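Local coordinates for sulfur oxidation protein SOXB (Thermus thermophilus, PDB 2WDD) that probably hydrolyses the sulfur-sulfur bond of cysteine S-thiosulfonate in the Sox sulfur oxidation pathway, using a two-manganese centre, at residues R468-A480 / P544-R556. Residues are numbered along the deposited sequence; the frame is centred on the assembly and turned at random. Where two conformers were deposited one is given.
Sequences RVFGLRYVLDPDA and PEPNVKVIGRNYR
V548 CG1 lies over one face of the Y474 ring, 3.7 Å from its centroid, a CH-pi contact. With chi1 at 70°, Y474 CG sits between the backbone N and the carbonyl carbon, and the end of the ring comes nearer to V548 than its CB bond would suggest. Water 1 lies at the ring edge, in its plane, and accepts from V469 N and N547 ND2. The R553 guanidinium has P478 CG over one face. At its edge, NH1 and NH2 both grip D479 OD2 end-on, at 3.1 and 3.0 Å, from one face of the carboxylate plane. This salt bridge is not isolated: R553 NH2 also bonds A54 O, D479 OD1 accepts from K56 N, and R553 NH1 bonds G552 O. A leucine in place of R553 would probably leave the D479 carboxylate without its charged mate and A54 O without this donor. D477 OD1 accepts from D479 N, an Asx turn just before the carboxylate that R553 holds. At the other end, N547 ND2 donates to L472 O at 2.8 Å, nearly straight (167°). The carbonyl lies in the amide plane, but the nitrogen sits above the carbonyl plane. Between these ends, backbone bonds alternate from Y474 N to N547 O, K549 N to Y474 O, L476 N to K549 O and I551 N to L476 O. On the sheet face of V475 and K549, V475 CG1 meets I551 CD1 at 3.7 Å. On the reverse face, L476 CB touches V548 CG1. Antiparallel partners 486-487 and 489-491 also pair with 472-476. The arrangement is a parallel strand pair, in which 548-550, near the C-terminus, joins a mixed sheet through a strand of the 5'-nucleotidase C-terminal domain.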
loop_
_atom_site.group_PDB
_atom_site.type_symbol
_atom_site.label_atom_id
_atom_site.label_comp_id
_atom_site.label_asym_id
_atom_site.label_seq_id
_atom_site.Cartn_x
_atom_site.Cartn_y
_atom_site.Cartn_z
ATOM N N ARG A 468 5.583 -11.802 9.399
ATOM C CA ARG A 468 5.792 -13.199 9.024
ATOM C C ARG A 468 7.029 -13.691 9.749
ATOM O O ARG A 468 8.070 -13.046 9.698
ATOM C CB ARG A 468 5.980 -13.330 7.514
ATOM C CG ARG A 468 4.755 -12.904 6.705
ATOM C CD ARG A 468 4.637 -11.375 6.550
ATOM N NE ARG A 468 3.868 -11.078 5.349
ATOM C CZ ARG A 468 2.537 -11.009 5.288
ATOM N NH1 ARG A 468 1.795 -11.076 6.395
ATOM N NH2 ARG A 468 1.960 -10.824 4.107
ATOM N N VAL A 469 6.903 -14.804 10.460
ATOM C CA VAL A 469 8.012 -15.316 11.252
ATOM C C VAL A 469 8.483 -16.666 10.755
ATOM O O VAL A 469 7.891 -17.703 11.055
ATOM C CB VAL A 469 7.684 -15.356 12.751
ATOM C CG1 VAL A 469 8.976 -15.520 13.545
ATOM C CG2 VAL A 469 6.941 -14.084 13.173
ATOM N N PHE A 470 9.526 -16.634 9.946
ATOM C CA PHE A 470 10.064 -17.864 9.390
ATOM C C PHE A 470 10.847 -18.580 10.478
ATOM O O PHE A 470 11.690 -17.969 11.141
ATOM C CB PHE A 470 10.973 -17.553 8.212
ATOM C CG PHE A 470 11.442 -18.773 7.482
ATOM C CD1 PHE A 470 10.534 -19.624 6.864
ATOM C CD2 PHE A 470 12.787 -19.076 7.429
ATOM C CE1 PHE A 470 10.969 -20.761 6.216
ATOM C CE2 PHE A 470 13.227 -20.216 6.766
ATOM C CZ PHE A 470 12.322 -21.052 6.166
ATOM N N GLY A 471 10.559 -19.866 10.672
ATOM C CA GLY A 471 11.204 -20.661 11.709
ATOM C C GLY A 471 10.253 -20.990 12.846
ATOM O O GLY A 471 10.579 -21.744 13.762
ATOM N N LEU A 472 9.057 -20.427 12.775
ATOM C CA LEU A 472 8.050 -20.619 13.797
ATOM C C LEU A 472 6.731 -21.053 13.154
ATOM O O LEU A 472 6.495 -20.816 11.959
ATOM C CB LEU A 472 7.880 -19.267 14.527
ATOM C CG LEU A 472 6.704 -18.921 15.424
ATOM C CD1 LEU A 472 7.142 -17.823 16.385
ATOM C CD2 LEU A 472 5.538 -18.457 14.577
ATOM N N ARG A 473 5.901 -21.717 13.948
ATOM C CA ARG A 473 4.566 -22.146 13.539
ATOM C C ARG A 473 3.639 -21.820 14.709
ATOM O O ARG A 473 4.060 -21.878 15.869
ATOM C CB ARG A 473 4.534 -23.655 13.262
ATOM C CG ARG A 473 4.951 -24.034 11.855
ATOM C CD ARG A 473 5.150 -25.538 11.706
ATOM N NE ARG A 473 3.933 -26.301 11.974
ATOM C CZ ARG A 473 3.144 -26.810 11.031
ATOM N NH1 ARG A 473 3.430 -26.623 9.750
ATOM N NH2 ARG A 473 2.063 -27.503 11.369
ATOM N N TYR A 474 2.399 -21.449 14.418
ATOM C CA TYR A 474 1.459 -21.128 15.481
ATOM C C TYR A 474 0.019 -21.263 15.031
ATOM O O TYR A 474 -0.263 -21.467 13.844
ATOM C CB TYR A 474 1.719 -19.720 16.057
ATOM C CG TYR A 474 1.382 -18.548 15.139
ATOM C CD1 TYR A 474 0.251 -17.770 15.361
ATOM C CD2 TYR A 474 2.261 -18.147 14.131
ATOM C CE1 TYR A 474 -0.035 -16.657 14.571
ATOM C CE2 TYR A 474 1.979 -17.042 13.328
ATOM C CZ TYR A 474 0.824 -16.309 13.541
ATOM O OH TYR A 474 0.536 -15.228 12.720
ATOM N N VAL A 475 -0.881 -21.224 16.005
ATOM C CA VAL A 475 -2.308 -21.279 15.755
ATOM C C VAL A 475 -2.837 -19.902 16.108
ATOM O O VAL A 475 -2.474 -19.332 17.146
ATOM C CB VAL A 475 -3.001 -22.364 16.607
ATOM C CG1 VAL A 475 -4.501 -22.298 16.428
ATOM C CG2 VAL A 475 -2.482 -23.743 16.234
ATOM N N LEU A 476 -3.649 -19.350 15.213
ATOM C CA LEU A 476 -4.227 -18.036 15.418
ATOM C C LEU A 476 -5.727 -18.192 15.512
ATOM O O LEU A 476 -6.331 -18.869 14.682
ATOM C CB LEU A 476 -3.921 -17.131 14.223
ATOM C CG LEU A 476 -4.617 -15.770 14.242
ATOM C CD1 LEU A 476 -3.980 -14.875 15.311
ATOM C CD2 LEU A 476 -4.567 -15.108 12.855
ATOM N N ASP A 477 -6.326 -17.548 16.510
ATOM C CA ASP A 477 -7.778 -17.521 16.638
ATOM C C ASP A 477 -8.176 -16.059 16.684
ATOM O O ASP A 477 -8.129 -15.427 17.734
ATOM C CB ASP A 477 -8.275 -18.229 17.903
ATOM C CG ASP A 477 -9.795 -18.234 17.995
ATOM O OD1 ASP A 477 -10.442 -17.537 17.182
ATOM O OD2 ASP A 477 -10.346 -18.919 18.880
ATOM N N PRO A 478 -8.523 -15.486 15.530
ATOM C CA PRO A 478 -8.860 -14.067 15.459
ATOM C C PRO A 478 -9.997 -13.638 16.386
ATOM O O PRO A 478 -10.045 -12.484 16.824
ATOM C CB PRO A 478 -9.242 -13.862 13.988
ATOM C CG PRO A 478 -9.614 -15.205 13.495
ATOM C CD PRO A 478 -8.759 -16.183 14.253
ATOM N N ASP A 479 -10.890 -14.567 16.711
ATOM C CA ASP A 479 -12.041 -14.249 17.547
ATOM C C ASP A 479 -11.815 -14.420 19.050
ATOM O O ASP A 479 -12.702 -14.109 19.848
ATOM C CB ASP A 479 -13.258 -15.056 17.103
ATOM C CG ASP A 479 -13.671 -14.738 15.678
ATOM O OD1 ASP A 479 -13.919 -13.550 15.392
ATOM O OD2 ASP A 479 -13.771 -15.681 14.868
ATOM N N ALA A 480 -10.641 -14.908 19.437
ATOM C CA ALA A 480 -10.335 -15.091 20.851
ATOM C C ALA A 480 -10.044 -13.742 21.506
ATOM O O ALA A 480 -9.762 -12.755 20.831
ATOM C CB ALA A 480 -9.153 -16.041 21.027
ATOM N N PRO A 544 4.168 -22.641 -1.434
ATOM C CA PRO A 544 3.441 -22.135 -0.274
ATOM C C PRO A 544 3.278 -23.196 0.794
ATOM O O PRO A 544 2.664 -24.240 0.569
ATOM C CB PRO A 544 2.058 -21.757 -0.840
ATOM C CG PRO A 544 2.165 -21.887 -2.312
ATOM C CD PRO A 544 3.301 -22.799 -2.608
ATOM N N GLU A 545 3.824 -22.913 1.964
ATOM C CA GLU A 545 3.694 -23.816 3.092
ATOM C C GLU A 545 3.414 -22.965 4.323
ATOM O O GLU A 545 4.288 -22.673 5.130
ATOM C CB GLU A 545 4.928 -24.702 3.234
ATOM C CG GLU A 545 5.035 -25.723 2.102
ATOM C CD GLU A 545 6.182 -26.699 2.279
ATOM O OE1 GLU A 545 7.319 -26.243 2.513
ATOM O OE2 GLU A 545 5.950 -27.919 2.145
ATOM N N PRO A 546 2.169 -22.500 4.428
ATOM C CA PRO A 546 1.793 -21.628 5.548
ATOM C C PRO A 546 2.177 -22.212 6.891
ATOM O O PRO A 546 2.052 -23.413 7.124
ATOM C CB PRO A 546 0.271 -21.521 5.438
ATOM C CG PRO A 546 -0.068 -21.963 4.064
ATOM C CD PRO A 546 1.012 -22.905 3.612
ATOM N N ASN A 547 2.613 -21.340 7.787
ATOM C CA ASN A 547 3.051 -21.772 9.109
ATOM C C ASN A 547 2.027 -21.411 10.178
ATOM O O ASN A 547 2.334 -21.422 11.369
ATOM C CB ASN A 547 4.369 -21.094 9.448
ATOM C CG ASN A 547 4.244 -19.585 9.496
ATOM O OD1 ASN A 547 3.505 -18.978 8.704
ATOM N ND2 ASN A 547 4.941 -18.967 10.448
ATOM N N VAL A 548 0.816 -21.085 9.752
ATOM C CA VAL A 548 -0.236 -20.700 10.683
ATOM C C VAL A 548 -1.535 -21.433 10.394
ATOM O O VAL A 548 -1.929 -21.578 9.242
ATOM C CB VAL A 548 -0.478 -19.168 10.677
ATOM C CG1 VAL A 548 -1.298 -18.750 11.893
ATOM C CG2 VAL A 548 0.841 -18.406 10.629
ATOM N N LYS A 549 -2.195 -21.866 11.457
ATOM C CA LYS A 549 -3.498 -22.513 11.369
ATOM C C LYS A 549 -4.483 -21.484 11.925
ATOM O O LYS A 549 -4.264 -20.945 13.012
ATOM C CB LYS A 549 -3.498 -23.776 12.234
ATOM C CG LYS A 549 -4.863 -24.389 12.497
ATOM C CD LYS A 549 -4.720 -25.778 13.118
ATOM C CE LYS A 549 -5.649 -25.964 14.311
ATOM N NZ LYS A 549 -5.484 -27.302 14.952
ATOM N N VAL A 550 -5.531 -21.173 11.171
ATOM C CA VAL A 550 -6.497 -20.172 11.581
ATOM C C VAL A 550 -7.814 -20.760 12.056
ATOM O O VAL A 550 -8.587 -21.306 11.269
ATOM C CB VAL A 550 -6.750 -19.151 10.461
ATOM C CG1 VAL A 550 -7.599 -17.990 10.974
ATOM C CG2 VAL A 550 -5.429 -18.653 9.874
ATOM N N ILE A 551 -8.091 -20.605 13.344
ATOM C CA ILE A 551 -9.327 -21.128 13.897
ATOM C C ILE A 551 -10.498 -20.366 13.300
ATOM O O ILE A 551 -10.485 -19.133 13.255
ATOM C CB ILE A 551 -9.355 -20.990 15.441
ATOM C CG1 ILE A 551 -8.157 -21.697 16.074
ATOM C CG2 ILE A 551 -10.682 -21.534 16.000
ATOM C CD1 ILE A 551 -8.020 -23.155 15.664
ATOM N N GLY A 552 -11.529 -21.099 12.885
ATOM C CA GLY A 552 -12.758 -20.513 12.390
ATOM C C GLY A 552 -12.741 -19.952 10.980
ATOM O O GLY A 552 -13.701 -19.308 10.560
ATOM N N ARG A 553 -11.653 -20.181 10.250
ATOM C CA ARG A 553 -11.556 -19.683 8.872
ATOM C C ARG A 553 -10.865 -20.705 7.996
ATOM O O ARG A 553 -10.045 -21.484 8.470
ATOM C CB ARG A 553 -10.708 -18.398 8.809
ATOM C CG ARG A 553 -11.085 -17.305 9.784
ATOM C CD ARG A 553 -12.330 -16.569 9.342
ATOM N NE ARG A 553 -12.537 -15.422 10.213
ATOM C CZ ARG A 553 -13.007 -15.511 11.452
ATOM N NH1 ARG A 553 -13.357 -16.692 11.944
ATOM N NH2 ARG A 553 -13.125 -14.421 12.196
ATOM N N ASN A 554 -11.123 -20.625 6.695
ATOM C CA ASN A 554 -10.403 -21.438 5.735
ATOM C C ASN A 554 -9.245 -20.565 5.258
ATOM O O ASN A 554 -9.462 -19.468 4.749
ATOM C CB ASN A 554 -11.302 -21.760 4.551
ATOM C CG ASN A 554 -12.255 -22.883 4.861
ATOM O OD1 ASN A 554 -11.921 -23.784 5.633
ATOM N ND2 ASN A 554 -13.473 -22.793 4.341
ATOM N N TYR A 555 -8.024 -21.043 5.432
ATOM C CA TYR A 555 -6.859 -20.288 5.004
ATOM C C TYR A 555 -6.615 -20.603 3.532
ATOM O O TYR A 555 -6.483 -21.767 3.158
ATOM C CB TYR A 555 -5.635 -20.632 5.855
ATOM C CG TYR A 555 -4.474 -19.763 5.492
ATOM C CD1 TYR A 555 -4.424 -18.440 5.921
ATOM C CD2 TYR A 555 -3.559 -20.173 4.531
ATOM C CE1 TYR A 555 -3.404 -17.587 5.497
ATOM C CE2 TYR A 555 -2.538 -19.331 4.100
ATOM C CZ TYR A 555 -2.480 -18.029 4.582
ATOM O OH TYR A 555 -1.504 -17.165 4.128
ATOM N N ARG A 556 -6.619 -19.575 2.690
ATOM C CA ARG A 556 -6.513 -19.796 1.247
ATOM C C ARG A 556 -5.131 -19.564 0.669
ATOM O O ARG A 556 -4.391 -18.705 1.134
ATOM C CB ARG A 556 -7.522 -18.923 0.488
ATOM C CG ARG A 556 -8.968 -19.123 0.928
ATOM C CD ARG A 556 -9.446 -20.519 0.540
ATOM N NE ARG A 556 -9.306 -20.736 -0.895
ATOM C CZ ARG A 556 -10.187 -20.320 -1.800
ATOM N NH1 ARG A 556 -11.295 -19.694 -1.416
ATOM N NH2 ARG A 556 -9.967 -20.531 -3.092
HETATM O O HOH W 1 4.429 -16.116 10.731
HETATM O O HOH W 2 -12.827 -18.084 15.132
#